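Local coordinates for protein leucine aminopeptidase 2 (Saccharomyces cerevisiae, PDB 2XQ0) that removes N-terminal residues, preferentially from di- and tripeptides, as a zinc-dependent M1-family aminopeptidase, and also has low epoxide hydrolase activity, at residues 555-560 / 589-594; 402-407 / 437-442; 365-370 / 377-382; 130-133 / 139-142. All coordinates share one frame; numbering follows the deposited sequence.

Contact 1 (555-560 / 589-594); sequences QNAEVV and MKFVRP
Glu558 and Phe591 both carry CG anti to the carbonyl carbon (chi1 -69° in Glu558), and a bend in Glu558 at chi2 (-87°) swings its carboxylate across to Lys590, which is itself kinked at chi3 (-76°). The two charged chains cross at about a right angle and close a salt bridge, Lys590 NZ to Glu558 OE2 at 2.7 Å; the ammonium uses the syn lone pair of OE2, on the side facing OE1. The same carboxylate borders the Phe591 ring: Glu558 CD lies in the ring plane at its edge, 3.7 Å from Phe591 CZ, with the two planes nearly perpendicular. Over one face of the ring stands the Ala557 carbonyl, its O 3.9 Å from Phe591 CE1, while CG of Lys590 covers the rim of the opposite face. Ala557 CB adds an apolar touch to Phe591 CE2 at 4.1 Å. An alanine in place of Glu558 would probably leave the Lys590 ammonium without its close counter-charge and open a gap along the ring edge. The start of helix 557-569 is fixed by Asn556 at the N-cap, whose OD1 accepts from Glu558 N at 2.7 Å in the carbonyl plane, while its ND2 is tied to Asn295. Helix 589-600 is anchored near its start by backbone bonding of Met589 with Pro272 of the substrate-binding loop. The contact thus joins an N-capped helix start to the first turn of another helix in the all-helical C-terminal domain of the leukotriene A4 hydrolase family, with the Lys590 side chain about 6 Å from bound bestatin.

Contact 2 (402-407 / 437-442); sequences TILGGK and EFYPEK
Leu404 reaches across to Tyr439 and Lys442 where two helices of the M1 peptidase domain end, the first in a Schellman motif with Gly405 at positive phi. Leu404 turns CG away from its own carbonyl carbon (chi1 -76°), and its two methyls divide the work. CD2 sits almost on the normal of the Tyr439 ring, 3.9 Å from the centroid, a CH-pi contact over the face; CD1 lies over the same face, out toward the rim, 4.0 Å from Tyr439 CE2. The other face of that ring is covered over its centre by CD2 of the preceding Phe438, so the phenol is held between a methyl and an aromatic carbon. Its hydroxyl is bonded to the backbone O of Glu409, which further limits its movement. Lys442 runs extended to CE and bends only at chi4 (78°): its CD packs 3.5 Å from Leu404 CD2, and its NZ turns off to a salt bridge with Glu409. Phe410 of helix 407-420 touches both Leu404 and Tyr439, while Leu446 lies against Leu404. The Leu404 carbonyl is buried with no polar partner in the model; its O is met instead by Lys442 CE at 3.2 Å.

Contact 3 (365-370 / 377-382); sequences PERFST and DNTDPD
Arg367 NH1 donates to Thr379 OG1 at 3.2 Å, pinning a loop of the M1 peptidase domain back onto the short helix 365-368. The N-H points at the oxygen with an angle of 155°, and the hydroxyl lies slightly out of the guanidinium plane at its edge. One water doubles the link: it accepts from Arg367 NH2 at 3.0 Å and also bonds Thr379 OG1. The NH1 group has a further acceptor in the backbone O of Asn374, and Thr379 OG1 is bonded to the backbone N of Asn376, so both ends also grip the intervening loop. The guanidinium gets there on a straight chain, CG lying opposite the backbone N (chi1 171°) and the next two torsions also near 180°. Phe368 flanks this arm, with Arg367 CG over the centre of its ring. A leucine at Arg367 would probably leave Thr379 OG1 and the Asn374 carbonyl without this donor and free the loop to shift. Farther out, Asp380 OD1 accepts from Asp382 N in an Asx turn. The helix end is fastened at Pro365 O, which takes Ser369 N at 3.0 Å and Ser369 OG at 2.6 Å from opposite faces of the carbonyl plane.

Contact 4 (130-133 / 139-142); sequences LNSK and KPYV
Leu130 and Tyr141 form an antiparallel hydrogen-bonded pair where strands 127-130 and 141-144 pair as a beta-hairpin, at the edge of a four-stranded antiparallel sheet whose outermost strands are 127-130 and 177-179. Of the two backbone bonds, Leu130 N to Tyr141 O is short and straight, 2.7 Å with an angle of 179°; the return bond, Tyr141 N to Leu130 O, is 2.8 Å and more bent at 147°. Past this pair the regular pairing stops, yet the chains stay close: Pro140 has no N-H to offer, and its CA comes within 3.1 Å of Leu130 O. The apolar contacts begin on the sheet face that bears both Leu130 and Tyr141, where their CB atoms are 4.3 Å apart. Leu130 takes CG anti to its carbonyl carbon (chi1 -70°), which carries CD1 near Tyr141 O and obliquely to the phenol ring. That ring leads away from the pair, and its hydroxyl is bonded to Asn267 OD1, joining this strand to the loop after strand 264-266. Toward the turn the residues are more exposed. Pro140 presents CB to the Leu130 carbonyl. Within the connection, Lys139 O is bonded to the Thr135 hydroxyl, and Asn131 OD1 receives a weak bond from Lys133 N. On the far side of strand 141-144, Val142 continues the backbone bonding to Ser211 of strand 209-211. Back at the turn, Ser132 OG rests 3.7 Å from Pro140 CD.

Overall arrangement
From the N terminus, contact 4 comes first, closing the short loop between neighbouring strands of the N-terminal region, some residues ahead of the substrate-binding Gln145. Contact 3 follows in the peptidase domain, folding the loop after helix 365-368 back on that helix. Contact 2, in the same domain, then closes a longer connection that includes helix 407-420 and most of helix 428-438. Contact 1, last, joins two helices of the C-terminal region across 28 residues. The four run in series, with none enclosed by or crossing another, and none touch. Contacts 2 and 4 lie on opposite sides of the chain's centre, 53 Å apart between centres; contacts 1 and 3 approach to about 8 Å between nearest atoms.

Contact 1 (555-560 / 589-594)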
loop_
_atom_site.group_PDB
_atom_site.type_symbol
_atom_site.label_atom_id
_atom_site.label_comp_id
_atom_site.label_asym_id
_atom_site.label_seq_id
_atom_site.Cartn_x
_atom_site.Cartn_y
_atom_site.Cartn_z
ATOM N N GLN A 555 -19.030 -13.658 2.469
ATOM C CA GLN A 555 -17.843 -14.006 1.695
ATOM C C GLN A 555 -16.843 -12.848 1.632
ATOM O O GLN A 555 -15.908 -12.876 0.834
ATOM C CB GLN A 555 -18.229 -14.418 0.279
ATOM C CG GLN A 555 -19.430 -15.326 0.207
ATOM C CD GLN A 555 -19.487 -16.073 -1.100
ATOM O OE1 GLN A 555 -20.515 -16.085 -1.778
ATOM N NE2 GLN A 555 -18.375 -16.698 -1.471
ATOM N N ASN A 556 -17.057 -11.831 2.464
ATOM C CA ASN A 556 -16.154 -10.680 2.552
ATOM C C ASN A 556 -15.109 -10.915 3.624
ATOM O O ASN A 556 -15.431 -10.970 4.797
ATOM C CB ASN A 556 -16.945 -9.404 2.852
ATOM C CG ASN A 556 -16.083 -8.134 2.785
ATOM O OD1 ASN A 556 -14.929 -8.121 3.207
ATOM N ND2 ASN A 556 -16.656 -7.066 2.253
ATOM N N ALA A 557 -13.852 -11.057 3.220
ATOM C CA ALA A 557 -12.767 -11.361 4.149
ATOM C C ALA A 557 -12.642 -10.332 5.259
ATOM O O ALA A 557 -12.137 -10.633 6.340
ATOM C CB ALA A 557 -11.442 -11.475 3.397
ATOM N N GLU A 558 -13.073 -9.107 4.979
ATOM C CA GLU A 558 -13.014 -8.033 5.972
ATOM C C GLU A 558 -13.999 -8.270 7.105
ATOM O O GLU A 558 -13.683 -8.040 8.272
ATOM C CB GLU A 558 -13.337 -6.678 5.334
ATOM C CG GLU A 558 -12.292 -6.163 4.379
ATOM C CD GLU A 558 -11.216 -5.378 5.087
ATOM O OE1 GLU A 558 -11.310 -5.236 6.326
ATOM O OE2 GLU A 558 -10.287 -4.895 4.407
ATOM N N VAL A 559 -15.213 -8.686 6.748
ATOM C CA VAL A 559 -16.241 -8.973 7.737
ATOM C C VAL A 559 -15.950 -10.306 8.417
ATOM O O VAL A 559 -16.081 -10.440 9.631
ATOM C CB VAL A 559 -17.635 -9.069 7.106
ATOM C CG1 VAL A 559 -18.621 -9.623 8.137
ATOM C CG2 VAL A 559 -18.096 -7.699 6.568
ATOM N N VAL A 560 -15.571 -11.295 7.619
ATOM C CA VAL A 560 -15.219 -12.600 8.155
ATOM C C VAL A 560 -14.136 -12.463 9.224
ATOM O O VAL A 560 -14.210 -13.108 10.268
ATOM C CB VAL A 560 -14.761 -13.563 7.042
ATOM C CG1 VAL A 560 -14.031 -14.757 7.635
ATOM C CG2 VAL A 560 -15.959 -14.004 6.202
ATOM N N MET A 589 -1.331 -9.318 5.048
ATOM C CA MET A 589 -0.813 -9.030 6.388
ATOM C C MET A 589 -1.883 -8.506 7.328
ATOM O O MET A 589 -1.978 -8.935 8.482
ATOM C CB MET A 589 0.374 -8.060 6.334
ATOM C CG MET A 589 1.703 -8.749 6.070
ATOM S SD MET A 589 3.133 -7.650 6.114
ATOM C CE MET A 589 2.836 -6.607 4.686
ATOM N N LYS A 590 -2.701 -7.589 6.825
ATOM C CA LYS A 590 -3.727 -6.961 7.663
ATOM C C LYS A 590 -4.615 -7.976 8.395
ATOM O O LYS A 590 -5.145 -7.670 9.464
ATOM C CB LYS A 590 -4.575 -5.978 6.841
ATOM C CG LYS A 590 -5.965 -6.479 6.477
ATOM C CD LYS A 590 -6.751 -5.475 5.618
ATOM C CE LYS A 590 -7.284 -4.301 6.424
ATOM N NZ LYS A 590 -8.329 -3.548 5.666
ATOM N N PHE A 591 -4.783 -9.175 7.831
ATOM C CA PHE A 591 -5.585 -10.222 8.483
ATOM C C PHE A 591 -4.725 -11.241 9.217
ATOM O O PHE A 591 -5.037 -11.637 10.345
ATOM C CB PHE A 591 -6.480 -10.959 7.483
ATOM C CG PHE A 591 -7.358 -10.051 6.668
ATOM C CD1 PHE A 591 -8.171 -9.118 7.284
ATOM C CD2 PHE A 591 -7.372 -10.144 5.280
ATOM C CE1 PHE A 591 -8.974 -8.283 6.533
ATOM C CE2 PHE A 591 -8.179 -9.309 4.525
ATOM C CZ PHE A 591 -8.974 -8.383 5.149
ATOM N N VAL A 592 -3.641 -11.651 8.560
ATOM C CA VAL A 592 -2.721 -12.660 9.077
ATOM C C VAL A 592 -2.053 -12.274 10.402
ATOM O O VAL A 592 -2.110 -13.041 11.368
ATOM C CB VAL A 592 -1.651 -13.010 8.022
ATOM C CG1 VAL A 592 -0.544 -13.877 8.617
ATOM C CG2 VAL A 592 -2.298 -13.699 6.826
ATOM N N ARG A 593 -1.425 -11.098 10.451
ATOM C CA ARG A 593 -0.735 -10.650 11.665
ATOM C C ARG A 593 -1.680 -10.562 12.864
ATOM O O ARG A 593 -1.429 -11.163 13.912
ATOM C CB ARG A 593 -0.062 -9.294 11.454
ATOM C CG ARG A 593 1.149 -9.318 10.563
ATOM C CD ARG A 593 1.831 -7.963 10.562
ATOM N NE ARG A 593 2.509 -7.702 11.827
ATOM C CZ ARG A 593 3.358 -6.698 12.025
ATOM N NH1 ARG A 593 3.634 -5.854 11.032
ATOM N NH2 ARG A 593 3.940 -6.543 13.212
ATOM N N PRO A 594 -2.767 -9.792 12.721
ATOM C CA PRO A 594 -3.707 -9.681 13.834
ATOM C C PRO A 594 -4.347 -11.027 14.146
ATOM O O PRO A 594 -4.630 -11.313 15.306
ATOM C CB PRO A 594 -4.781 -8.719 13.299
ATOM C CG PRO A 594 -4.134 -7.999 12.159
ATOM C CD PRO A 594 -3.168 -8.975 11.560
#

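Contact 2 (402-407 / 437-442)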
loop_
_atom_site.group_PDB
_atom_site.type_symbol
_atom_site.label_atom_id
_atom_site.label_comp_id
_atom_site.label_asym_id
_atom_site.label_seq_id
_atom_site.Cartn_x
_atom_site.Cartn_y
_atom_site.Cartn_z
ATOM N N THR A 402 -10.912 22.743 3.490
ATOM C CA THR A 402 -11.920 23.461 4.267
ATOM C C THR A 402 -11.633 24.955 4.398
ATOM O O THR A 402 -12.459 25.799 4.020
ATOM C CB THR A 402 -12.027 22.878 5.684
ATOM O OG1 THR A 402 -12.389 21.496 5.610
ATOM C CG2 THR A 402 -13.064 23.633 6.493
ATOM N N ILE A 403 -10.467 25.289 4.936
ATOM C CA ILE A 403 -10.162 26.681 5.249
ATOM C C ILE A 403 -9.970 27.534 4.002
ATOM O O ILE A 403 -10.088 28.756 4.052
ATOM C CB ILE A 403 -8.918 26.807 6.141
ATOM C CG1 ILE A 403 -7.645 26.549 5.331
ATOM C CG2 ILE A 403 -9.017 25.858 7.322
ATOM C CD1 ILE A 403 -6.390 26.532 6.186
ATOM N N LEU A 404 -9.678 26.891 2.879
ATOM C CA LEU A 404 -9.476 27.621 1.632
ATOM C C LEU A 404 -10.771 27.871 0.866
ATOM O O LEU A 404 -10.764 28.536 -0.175
ATOM C CB LEU A 404 -8.471 26.894 0.740
ATOM C CG LEU A 404 -7.018 27.055 1.188
ATOM C CD1 LEU A 404 -6.174 25.893 0.697
ATOM C CD2 LEU A 404 -6.456 28.388 0.711
ATOM N N GLY A 405 -11.878 27.331 1.363
ATOM C CA GLY A 405 -13.169 27.571 0.735
ATOM C C GLY A 405 -13.899 26.381 0.131
ATOM O O GLY A 405 -14.915 26.552 -0.545
ATOM N N GLY A 406 -13.402 25.168 0.349
ATOM C CA GLY A 406 -14.146 24.003 -0.093
ATOM C C GLY A 406 -13.609 23.385 -1.367
ATOM O O GLY A 406 -12.609 23.844 -1.926
ATOM N N LYS A 407 -14.270 22.326 -1.823
ATOM C CA LYS A 407 -13.777 21.549 -2.962
ATOM C C LYS A 407 -13.597 22.420 -4.195
ATOM O O LYS A 407 -12.611 22.284 -4.931
ATOM C CB LYS A 407 -14.725 20.387 -3.282
ATOM C CG LYS A 407 -14.702 19.272 -2.255
ATOM C CD LYS A 407 -15.853 18.298 -2.450
ATOM C CE LYS A 407 -17.107 18.795 -1.743
ATOM N NZ LYS A 407 -18.258 17.955 -2.143
ATOM N N GLU A 437 2.287 30.122 -3.753
ATOM C CA GLU A 437 2.272 30.832 -5.029
ATOM C C GLU A 437 0.869 30.824 -5.654
ATOM O O GLU A 437 0.474 31.778 -6.331
ATOM C CB GLU A 437 3.289 30.237 -6.006
ATOM C CG GLU A 437 4.728 30.281 -5.525
ATOM C CD GLU A 437 5.609 29.255 -6.229
ATOM O OE1 GLU A 437 5.068 28.410 -6.982
ATOM O OE2 GLU A 437 6.842 29.290 -6.021
ATOM N N PHE A 438 0.116 29.752 -5.419
ATOM C CA PHE A 438 -1.184 29.595 -6.058
ATOM C C PHE A 438 -2.282 30.473 -5.439
ATOM O O PHE A 438 -3.191 30.927 -6.136
ATOM C CB PHE A 438 -1.622 28.124 -6.075
ATOM C CG PHE A 438 -2.810 27.873 -6.943
ATOM C CD1 PHE A 438 -2.672 27.791 -8.319
ATOM C CD2 PHE A 438 -4.067 27.758 -6.394
ATOM C CE1 PHE A 438 -3.775 27.577 -9.138
ATOM C CE2 PHE A 438 -5.180 27.547 -7.205
ATOM C CZ PHE A 438 -5.029 27.459 -8.578
ATOM N N TYR A 439 -2.191 30.714 -4.135
ATOM C CA TYR A 439 -3.218 31.470 -3.424
ATOM C C TYR A 439 -2.714 32.808 -2.851
ATOM O O TYR A 439 -2.700 32.999 -1.628
ATOM C CB TYR A 439 -3.784 30.625 -2.278
ATOM C CG TYR A 439 -4.607 29.419 -2.689
ATOM C CD1 TYR A 439 -5.902 29.565 -3.174
ATOM C CD2 TYR A 439 -4.103 28.135 -2.552
ATOM C CE1 TYR A 439 -6.668 28.463 -3.535
ATOM C CE2 TYR A 439 -4.864 27.024 -2.900
ATOM C CZ TYR A 439 -6.143 27.196 -3.391
ATOM O OH TYR A 439 -6.895 26.098 -3.743
ATOM N N PRO A 440 -2.303 33.742 -3.729
ATOM C CA PRO A 440 -1.833 35.063 -3.284
ATOM C C PRO A 440 -2.877 35.784 -2.447
ATOM O O PRO A 440 -2.534 36.424 -1.452
ATOM C CB PRO A 440 -1.616 35.823 -4.592
ATOM C CG PRO A 440 -1.433 34.771 -5.629
ATOM C CD PRO A 440 -2.293 33.618 -5.195
ATOM N N GLU A 441 -4.138 35.683 -2.845
ATOM C CA GLU A 441 -5.200 36.398 -2.150
ATOM C C GLU A 441 -5.521 35.770 -0.801
ATOM O O GLU A 441 -6.180 36.384 0.031
ATOM C CB GLU A 441 -6.461 36.484 -3.015
ATOM C CG GLU A 441 -6.312 37.411 -4.222
ATOM C CD GLU A 441 -7.647 37.847 -4.815
ATOM O OE1 GLU A 441 -8.622 38.025 -4.051
ATOM O OE2 GLU A 441 -7.716 38.026 -6.050
ATOM N N LYS A 442 -5.047 34.549 -0.579
ATOM C CA LYS A 442 -5.394 33.825 0.643
ATOM C C LYS A 442 -4.203 33.635 1.582
ATOM O O LYS A 442 -4.175 32.709 2.391
ATOM C CB LYS A 442 -6.048 32.474 0.307
ATOM C CG LYS A 442 -7.378 32.598 -0.425
ATOM C CD LYS A 442 -8.133 31.270 -0.447
ATOM C CE LYS A 442 -9.617 31.471 -0.746
ATOM N NZ LYS A 442 -9.866 31.717 -2.192
#

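Contact 3 (365-370 / 377-382)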
loop_
_atom_site.group_PDB
_atom_site.type_symbol
_atom_site.label_atom_id
_atom_site.label_comp_id
_atom_site.label_asym_id
_atom_site.label_seq_id
_atom_site.Cartn_x
_atom_site.Cartn_y
_atom_site.Cartn_z
ATOM N N PRO A 365 6.383 6.874 19.509
ATOM C CA PRO A 365 5.463 7.823 18.863
ATOM C C PRO A 365 6.055 9.224 18.716
ATOM O O PRO A 365 5.755 9.893 17.729
ATOM C CB PRO A 365 4.242 7.833 19.795
ATOM C CG PRO A 365 4.762 7.330 21.115
ATOM C CD PRO A 365 5.829 6.339 20.769
ATOM N N GLU A 366 6.898 9.653 19.655
ATOM C CA GLU A 366 7.467 10.997 19.587
ATOM C C GLU A 366 8.208 11.192 18.272
ATOM O O GLU A 366 8.228 12.293 17.707
ATOM C CB GLU A 366 8.415 11.246 20.754
ATOM C CG GLU A 366 9.090 12.610 20.725
ATOM C CD GLU A 366 8.380 13.646 21.587
ATOM O OE1 GLU A 366 7.183 13.454 21.897
ATOM O OE2 GLU A 366 9.025 14.653 21.958
ATOM N N ARG A 367 8.832 10.114 17.805
ATOM C CA ARG A 367 9.573 10.137 16.558
ATOM C C ARG A 367 8.682 9.777 15.372
ATOM O O ARG A 367 8.608 10.508 14.388
ATOM C CB ARG A 367 10.753 9.163 16.610
ATOM C CG ARG A 367 11.407 9.002 15.261
ATOM C CD ARG A 367 12.712 8.236 15.278
ATOM N NE ARG A 367 13.359 8.406 13.981
ATOM C CZ ARG A 367 14.402 7.713 13.551
ATOM N NH1 ARG A 367 14.892 7.966 12.343
ATOM N NH2 ARG A 367 14.950 6.774 14.317
ATOM N N PHE A 368 8.022 8.629 15.451
ATOM C CA PHE A 368 7.406 8.075 14.255
ATOM C C PHE A 368 5.990 8.574 13.958
ATOM O O PHE A 368 5.404 8.170 12.962
ATOM C CB PHE A 368 7.446 6.546 14.271
ATOM C CG PHE A 368 8.838 5.972 14.151
ATOM C CD1 PHE A 368 9.403 5.264 15.200
ATOM C CD2 PHE A 368 9.576 6.146 12.992
ATOM C CE1 PHE A 368 10.683 4.731 15.091
ATOM C CE2 PHE A 368 10.862 5.621 12.879
ATOM C CZ PHE A 368 11.407 4.915 13.926
ATOM N N SER A 369 5.445 9.457 14.791
ATOM C CA SER A 369 4.102 9.965 14.519
ATOM C C SER A 369 4.092 11.374 13.940
ATOM O O SER A 369 3.038 11.968 13.769
ATOM C CB SER A 369 3.217 9.888 15.764
ATOM O OG SER A 369 3.547 10.897 16.697
ATOM N N THR A 370 5.268 11.918 13.648
ATOM C CA THR A 370 5.340 13.212 12.983
ATOM C C THR A 370 5.047 12.991 11.512
ATOM O O THR A 370 5.433 11.962 10.950
ATOM C CB THR A 370 6.724 13.875 13.156
ATOM O OG1 THR A 370 7.743 13.042 12.575
ATOM C CG2 THR A 370 7.029 14.076 14.646
ATOM N N ASP A 377 20.705 7.443 7.325
ATOM C CA ASP A 377 21.126 6.309 6.518
ATOM C C ASP A 377 21.172 5.051 7.375
ATOM O O ASP A 377 21.543 3.986 6.895
ATOM C CB ASP A 377 22.492 6.560 5.877
ATOM C CG ASP A 377 23.561 6.852 6.894
ATOM O OD1 ASP A 377 23.254 6.750 8.099
ATOM O OD2 ASP A 377 24.699 7.189 6.494
ATOM N N ASN A 378 20.803 5.181 8.648
ATOM C CA ASN A 378 20.786 4.039 9.555
ATOM C C ASN A 378 19.360 3.554 9.838
ATOM O O ASN A 378 19.146 2.622 10.609
ATOM C CB ASN A 378 21.465 4.401 10.875
ATOM C CG ASN A 378 20.730 5.507 11.621
ATOM O OD1 ASN A 378 19.904 6.223 11.040
ATOM N ND2 ASN A 378 21.021 5.649 12.912
ATOM N N THR A 379 18.378 4.210 9.236
ATOM C CA THR A 379 16.991 3.870 9.511
ATOM C C THR A 379 16.389 3.109 8.351
ATOM O O THR A 379 16.525 3.507 7.188
ATOM C CB THR A 379 16.130 5.118 9.728
ATOM O OG1 THR A 379 16.736 5.963 10.710
ATOM C CG2 THR A 379 14.743 4.710 10.201
ATOM N N ASP A 380 15.722 2.009 8.670
ATOM C CA ASP A 380 14.959 1.279 7.675
ATOM C C ASP A 380 13.718 2.099 7.382
ATOM O O ASP A 380 12.959 2.416 8.298
ATOM C CB ASP A 380 14.576 -0.096 8.226
ATOM C CG ASP A 380 13.905 -0.981 7.192
ATOM O OD1 ASP A 380 13.384 -0.456 6.183
ATOM O OD2 ASP A 380 13.886 -2.214 7.398
ATOM N N PRO A 381 13.512 2.467 6.106
ATOM C CA PRO A 381 12.322 3.222 5.707
ATOM C C PRO A 381 11.032 2.542 6.155
ATOM O O PRO A 381 10.052 3.237 6.446
ATOM C CB PRO A 381 12.411 3.227 4.181
ATOM C CG PRO A 381 13.863 3.169 3.901
ATOM C CD PRO A 381 14.467 2.322 4.993
ATOM N N ASP A 382 11.031 1.211 6.200
ATOM C CA ASP A 382 9.893 0.449 6.715
ATOM C C ASP A 382 9.485 0.970 8.085
ATOM O O ASP A 382 8.304 1.164 8.360
ATOM C CB ASP A 382 10.244 -1.039 6.850
ATOM C CG ASP A 382 10.031 -1.826 5.563
ATOM O OD1 ASP A 382 9.216 -1.395 4.718
ATOM O OD2 ASP A 382 10.670 -2.892 5.407
HETATM O O HOH W 1 17.565 5.676 13.448
#

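Contact 4 (130-133 / 139-142)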
loop_
_atom_site.group_PDB
_atom_site.type_symbol
_atom_site.label_atom_id
_atom_site.label_comp_id
_atom_site.label_asym_id
_atom_site.label_seq_id
_atom_site.Cartn_x
_atom_site.Cartn_y
_atom_site.Cartn_z
ATOM N N LEU A 130 6.342 -19.246 -5.800
ATOM C CA LEU A 130 5.504 -20.384 -5.454
ATOM C C LEU A 130 5.713 -21.523 -6.442
ATOM O O LEU A 130 5.789 -21.291 -7.648
ATOM C CB LEU A 130 4.026 -19.981 -5.446
ATOM C CG LEU A 130 3.594 -19.054 -4.312
ATOM C CD1 LEU A 130 3.695 -17.604 -4.739
ATOM C CD2 LEU A 130 2.180 -19.367 -3.887
ATOM N N ASN A 131 5.809 -22.747 -5.934
ATOM C CA ASN A 131 5.892 -23.931 -6.794
ATOM C C ASN A 131 4.521 -24.523 -7.148
ATOM O O ASN A 131 3.501 -24.101 -6.601
ATOM C CB ASN A 131 6.785 -25.001 -6.160
ATOM C CG ASN A 131 6.260 -25.485 -4.820
ATOM O OD1 ASN A 131 5.066 -25.743 -4.666
ATOM N ND2 ASN A 131 7.152 -25.615 -3.845
ATOM N N SER A 132 4.524 -25.496 -8.065
ATOM C CA SER A 132 3.310 -26.167 -8.580
ATOM C C SER A 132 2.276 -26.563 -7.531
ATOM O O SER A 132 1.074 -26.490 -7.780
ATOM C CB SER A 132 3.684 -27.433 -9.374
ATOM O OG SER A 132 4.238 -27.131 -10.646
ATOM N N LYS A 133 2.747 -27.015 -6.375
ATOM C CA LYS A 133 1.870 -27.525 -5.327
ATOM C C LYS A 133 1.261 -26.427 -4.457
ATOM O O LYS A 133 0.302 -26.672 -3.727
ATOM C CB LYS A 133 2.641 -28.501 -4.437
ATOM C CG LYS A 133 3.086 -29.767 -5.139
ATOM C CD LYS A 133 2.458 -30.979 -4.482
ATOM C CE LYS A 133 0.949 -30.803 -4.346
ATOM N NZ LYS A 133 0.326 -31.913 -3.572
ATOM N N LYS A 139 0.338 -24.507 -11.189
ATOM C CA LYS A 139 1.621 -24.153 -11.797
ATOM C C LYS A 139 2.398 -23.183 -10.903
ATOM O O LYS A 139 1.818 -22.586 -9.998
ATOM C CB LYS A 139 1.409 -23.571 -13.198
ATOM C CG LYS A 139 0.800 -24.559 -14.192
ATOM C CD LYS A 139 0.692 -23.939 -15.580
ATOM C CE LYS A 139 -0.192 -24.760 -16.508
ATOM N NZ LYS A 139 -0.421 -24.059 -17.807
ATOM N N PRO A 140 3.718 -23.048 -11.134
ATOM C CA PRO A 140 4.533 -22.154 -10.308
ATOM C C PRO A 140 4.240 -20.690 -10.621
ATOM O O PRO A 140 3.621 -20.384 -11.630
ATOM C CB PRO A 140 5.970 -22.500 -10.724
ATOM C CG PRO A 140 5.836 -22.973 -12.117
ATOM C CD PRO A 140 4.525 -23.718 -12.168
ATOM N N TYR A 141 4.728 -19.788 -9.778
ATOM C CA TYR A 141 4.329 -18.392 -9.857
ATOM C C TYR A 141 5.359 -17.573 -9.123
ATOM O O TYR A 141 5.963 -18.044 -8.157
ATOM C CB TYR A 141 2.966 -18.228 -9.174
ATOM C CG TYR A 141 2.229 -16.910 -9.396
ATOM C CD1 TYR A 141 2.538 -15.779 -8.646
ATOM C CD2 TYR A 141 1.179 -16.826 -10.303
ATOM C CE1 TYR A 141 1.843 -14.597 -8.807
ATOM C CE2 TYR A 141 0.480 -15.653 -10.476
ATOM C CZ TYR A 141 0.818 -14.536 -9.728
ATOM O OH TYR A 141 0.125 -13.362 -9.905
ATOM N N VAL A 142 5.573 -16.349 -9.582
ATOM C CA VAL A 142 6.454 -15.442 -8.875
ATOM C C VAL A 142 5.912 -14.031 -9.053
ATOM O O VAL A 142 5.318 -13.715 -10.085
ATOM C CB VAL A 142 7.876 -15.528 -9.425
ATOM C CG1 VAL A 142 7.864 -15.201 -10.924
ATOM C CG2 VAL A 142 8.851 -14.614 -8.654
#